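Local coordinates for protein BZZ1 (Saccharomyces cerevisiae, PDB 2A28), which acts in endocytosis and trafficking to the vacuole, working with type I myosins to restore polarity of the actin cytoskeleton after salt stress, at residues I6-A11 / I19-I24; D15-D20 / G46-S51. One frame throughout, in Å; residues are numbered along the deposited sequence.

Interaction 1: I6-A11 / I19-I24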
# COMPACT_ATOMS: atom_id res chain seq x y z
N ILE A 6 8.82 -2.03 1.52
CA ILE A 6 10.26 -1.90 1.78
C ILE A 6 10.62 -0.50 2.27
O ILE A 6 11.81 -0.34 2.66
CB ILE A 6 11.09 -2.32 0.55
CG1 ILE A 6 10.70 -1.67 -0.75
CG2 ILE A 6 11.03 -3.85 0.42
CD1 ILE A 6 11.72 -1.83 -1.89
N TYR A 7 9.73 0.45 2.26
CA TYR A 7 9.90 1.81 2.80
C TYR A 7 8.61 2.18 3.52
O TYR A 7 7.51 1.71 3.23
CB TYR A 7 10.18 2.80 1.66
CG TYR A 7 11.51 2.52 0.95
CD1 TYR A 7 12.76 2.67 1.56
CD2 TYR A 7 11.43 2.08 -0.35
CE1 TYR A 7 13.92 2.39 0.86
CE2 TYR A 7 12.60 1.80 -1.02
CZ TYR A 7 13.84 1.95 -0.44
OH TYR A 7 14.99 1.68 -1.14
N ALA A 8 8.73 3.05 4.52
CA ALA A 8 7.61 3.55 5.29
C ALA A 8 6.90 4.65 4.51
O ALA A 8 7.50 5.48 3.87
CB ALA A 8 8.06 4.19 6.59
N TYR A 9 5.56 4.67 4.64
CA TYR A 9 4.75 5.77 4.15
C TYR A 9 3.77 6.15 5.24
O TYR A 9 3.13 5.25 5.80
CB TYR A 9 4.03 5.41 2.83
CG TYR A 9 3.18 6.55 2.38
CD1 TYR A 9 3.78 7.73 1.89
CD2 TYR A 9 1.79 6.51 2.42
CE1 TYR A 9 3.03 8.78 1.47
CE2 TYR A 9 1.02 7.60 1.98
CZ TYR A 9 1.67 8.71 1.50
OH TYR A 9 0.96 9.81 1.10
N GLU A 10 3.62 7.41 5.53
CA GLU A 10 2.63 7.96 6.45
C GLU A 10 1.44 8.50 5.64
O GLU A 10 1.56 9.40 4.80
CB GLU A 10 3.20 9.06 7.30
CG GLU A 10 2.43 9.76 8.37
CD GLU A 10 3.11 11.02 8.93
OE1 GLU A 10 4.36 11.12 8.86
OE2 GLU A 10 2.43 11.96 9.45
N ALA A 11 0.27 7.93 5.89
CA ALA A 11 -0.94 8.36 5.15
C ALA A 11 -1.12 9.86 5.31
O ALA A 11 -0.92 10.47 6.37
CB ALA A 11 -2.14 7.64 5.73
N ILE A 19 2.02 2.45 5.75
CA ILE A 19 2.75 1.17 5.64
C ILE A 19 4.12 1.34 6.24
O ILE A 19 4.68 2.42 6.26
CB ILE A 19 2.77 0.70 4.19
CG1 ILE A 19 3.53 1.64 3.27
CG2 ILE A 19 1.34 0.51 3.75
CD1 ILE A 19 3.81 1.10 1.89
N ASP A 20 4.63 0.18 6.70
CA ASP A 20 5.95 0.09 7.32
C ASP A 20 6.69 -1.06 6.66
O ASP A 20 6.10 -2.04 6.23
CB ASP A 20 5.87 -0.21 8.82
CG ASP A 20 5.04 0.83 9.55
OD1 ASP A 20 5.58 1.97 9.70
OD2 ASP A 20 3.88 0.62 9.97
N PRO A 21 8.02 -0.92 6.59
CA PRO A 21 8.84 -2.04 6.07
C PRO A 21 8.45 -3.38 6.65
O PRO A 21 8.24 -3.48 7.88
CB PRO A 21 10.25 -1.64 6.48
CG PRO A 21 10.21 -0.15 6.38
CD PRO A 21 8.86 0.22 7.00
N GLY A 22 8.28 -4.37 5.80
CA GLY A 22 7.93 -5.72 6.18
C GLY A 22 6.44 -5.98 6.13
O GLY A 22 6.08 -7.18 6.18
N ASP A 23 5.59 -4.98 5.98
CA ASP A 23 4.17 -5.21 5.80
C ASP A 23 3.89 -6.04 4.55
O ASP A 23 4.45 -5.72 3.49
CB ASP A 23 3.36 -3.92 5.74
CG ASP A 23 3.23 -3.08 6.96
OD1 ASP A 23 3.54 -3.57 8.07
OD2 ASP A 23 2.71 -1.94 6.85
N ILE A 24 3.05 -7.04 4.66
CA ILE A 24 2.60 -7.84 3.51
C ILE A 24 1.18 -7.37 3.21
O ILE A 24 0.26 -7.58 4.02
CB ILE A 24 2.65 -9.34 3.75
CG1 ILE A 24 4.05 -9.82 4.14
CG2 ILE A 24 2.12 -10.11 2.53
CD1 ILE A 24 5.10 -9.40 3.10

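Interaction 2: D15-D20 / G46-S51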
# COMPACT_ATOMS: atom_id res chain seq x y z
N ASP A 15 -8.20 8.32 2.53
CA ASP A 15 -8.16 7.21 1.58
C ASP A 15 -6.80 6.51 1.50
O ASP A 15 -6.67 5.51 0.78
CB ASP A 15 -8.57 7.68 0.18
CG ASP A 15 -7.76 8.81 -0.37
OD1 ASP A 15 -7.09 9.51 0.46
OD2 ASP A 15 -7.80 8.99 -1.61
N GLU A 16 -5.86 6.99 2.26
CA GLU A 16 -4.51 6.40 2.24
C GLU A 16 -4.31 5.59 3.50
O GLU A 16 -4.97 5.79 4.53
CB GLU A 16 -3.44 7.49 2.15
CG GLU A 16 -3.52 8.26 0.83
CD GLU A 16 -2.48 9.36 0.70
OE1 GLU A 16 -1.60 9.41 1.59
OE2 GLU A 16 -2.56 10.16 -0.27
N ILE A 17 -3.38 4.61 3.40
CA ILE A 17 -2.97 3.87 4.59
C ILE A 17 -1.47 4.03 4.80
O ILE A 17 -0.67 4.12 3.89
CB ILE A 17 -3.35 2.38 4.56
CG1 ILE A 17 -2.81 1.66 3.34
CG2 ILE A 17 -4.87 2.16 4.75
CD1 ILE A 17 -2.87 0.17 3.45
N SER A 18 -1.11 4.08 6.07
CA SER A 18 0.32 4.02 6.45
C SER A 18 0.84 2.60 6.32
O SER A 18 0.20 1.66 6.70
CB SER A 18 0.52 4.55 7.87
OG SER A 18 0.12 5.94 7.93
N ILE A 19 2.02 2.45 5.75
CA ILE A 19 2.75 1.17 5.64
C ILE A 19 4.12 1.34 6.24
O ILE A 19 4.68 2.42 6.26
CB ILE A 19 2.77 0.70 4.19
CG1 ILE A 19 3.53 1.64 3.27
CG2 ILE A 19 1.34 0.51 3.75
CD1 ILE A 19 3.81 1.10 1.89
N ASP A 20 4.63 0.18 6.70
CA ASP A 20 5.95 0.09 7.32
C ASP A 20 6.69 -1.06 6.66
O ASP A 20 6.10 -2.04 6.23
CB ASP A 20 5.87 -0.21 8.82
CG ASP A 20 5.04 0.83 9.55
OD1 ASP A 20 5.58 1.97 9.70
OD2 ASP A 20 3.88 0.62 9.97
N GLY A 46 -6.57 0.71 2.08
CA GLY A 46 -6.48 2.01 1.45
C GLY A 46 -5.39 2.05 0.44
O GLY A 46 -4.81 1.03 0.00
N LEU A 47 -5.11 3.24 -0.04
CA LEU A 47 -4.11 3.51 -1.03
C LEU A 47 -2.72 3.71 -0.39
O LEU A 47 -2.55 4.37 0.60
CB LEU A 47 -4.41 4.82 -1.80
CG LEU A 47 -5.73 4.86 -2.56
CD1 LEU A 47 -6.01 6.25 -3.08
CD2 LEU A 47 -5.69 3.87 -3.72
N PHE A 48 -1.72 3.17 -1.09
CA PHE A 48 -0.33 3.36 -0.66
C PHE A 48 0.55 3.43 -1.90
O PHE A 48 0.17 2.96 -2.99
CB PHE A 48 0.17 2.20 0.24
CG PHE A 48 0.02 0.86 -0.40
CD1 PHE A 48 1.09 0.26 -1.07
CD2 PHE A 48 -1.15 0.15 -0.37
CE1 PHE A 48 0.98 -0.93 -1.71
CE2 PHE A 48 -1.29 -1.05 -0.99
CZ PHE A 48 -0.22 -1.63 -1.63
N PRO A 49 1.75 4.00 -1.78
CA PRO A 49 2.59 4.13 -2.98
C PRO A 49 3.21 2.82 -3.41
O PRO A 49 3.95 2.17 -2.67
CB PRO A 49 3.65 5.16 -2.59
CG PRO A 49 3.18 5.79 -1.32
CD PRO A 49 2.30 4.76 -0.66
N THR A 50 2.96 2.42 -4.65
CA THR A 50 3.45 1.18 -5.19
C THR A 50 4.95 1.03 -5.07
O THR A 50 5.49 -0.04 -4.78
CB THR A 50 3.05 1.10 -6.68
OG1 THR A 50 1.66 1.41 -6.73
CG2 THR A 50 3.32 -0.23 -7.32
N SER A 51 5.67 2.10 -5.36
CA SER A 51 7.10 2.15 -5.43
C SER A 51 7.78 2.05 -4.06
O SER A 51 8.98 1.89 -3.97
CB SER A 51 7.55 3.45 -6.12
OG SER A 51 7.23 4.62 -5.31

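Interaction 1: I6-A11 / I19-I24
The ring of Pro21 lies over one face of the Tyr7-Ala8 peptide, with CD 3.8 Å from Ala8 N and CG 4.0 Å from Tyr7 C; at the rim of the ring, CD also meets Ala8 CB. This is the base of the RT loop of this domain, the second SH3 domain of BZZ1, where the Ala-Ile-Tyr-Ala-Tyr segment, the counterpart of the family's ALYDY motif, runs antiparallel to the returning arm. The phenol of Tyr9 takes a different course. Its CG stands anti to the backbone N (chi1 179°), which carries the ring away from 19-24 to Pro49, while OH bonds to Glu16 and Gln12. Only CB of Tyr9 stays behind, 3.8 Å from CG1 of the buried Ile19. The third flat group, the Asp23 carboxylate, is met from above its plane by Asp20 N, 2.9 Å from OD2, a bond that braces the type II turn from Asp20 to Asp23. Between the arms, Tyr9 and Ile19 form one hydrogen-bonded antiparallel pair: Ile19 N reaches Tyr9 O at 3.0 Å. Ile19 O is used twice, by Tyr9 N at 2.9 Å and by the CA-H of Ala8, whose CA lies 3.3 Å away.

Interaction 2: D15-D20 / G46-S51
Leu47 is gripped through its backbone on both its N-H and its carbonyl. Its N gives a nearly straight bond to Asp15 O, 2.9 Å long with 174° at the hydrogen, and its O takes the N-H of Ile17, also at 2.9 Å, so that Glu16 and Leu47 form a single backbone bridge. The same oxygen receives a CA-H contact from Glu16, CA to O 3.3 Å. Ile17 O, by contrast, is buried here without a partner in the model.

Apolar side chains pack to one side of this bridge. Because Gly46 carries no side chain, Ile17 CG2 can settle directly on its backbone, 3.5 Å from Gly46 N. Ile17 and Ile19, both on the RT loop, help close the small SH3 barrel: the arm returning from the loop's tip is laid against strand 44-49, and both side chains enter the hydrophobic core with Phe48. CG of Phe48 sits between its backbone N and carbonyl carbon (chi1 56°), and the ring meets both isoleucine ends obliquely: Ile17 CD1 lies 4.2 Å from Phe48 CD2 and Ile19 CD1 4.1 Å from Phe48 CD1, while Ile19 CG2, its side chain crossing at about a right angle, rests against Phe48 CB. Ile25 backs Phe48 and Ile19 from strand 24-27.

One mixed contact remains, out at the surface. The Asp15 carboxylate slants across the Leu47 tip, OD2 lying 3.6 Å from CD1, while Arg29 and Tyr38 also touch Leu47.

In the fold
From the N terminus, the chain leaves strand 2-4 and enters 6-11, the outgoing arm of the RT loop; interaction 1 closes that loop when 19-24 returns after seven intervening residues and runs into strand 24-27. Interaction 2 begins inside it: 15-20 overlaps the second arm of interaction 1 at Ile19 and Asp20, then waits for strands 24-27 and 36-41 to pass before 46-51, at the end of the last strand, completes it. The two closures therefore cross rather than nest. Their centres are about 8 Å apart, and a hydrogen bond from Ala11 N to Ser18 OG links the outgoing arm of interaction 1 to the 15-20 segment of interaction 2. Together they fasten the RT loop to itself and to strand 44-49.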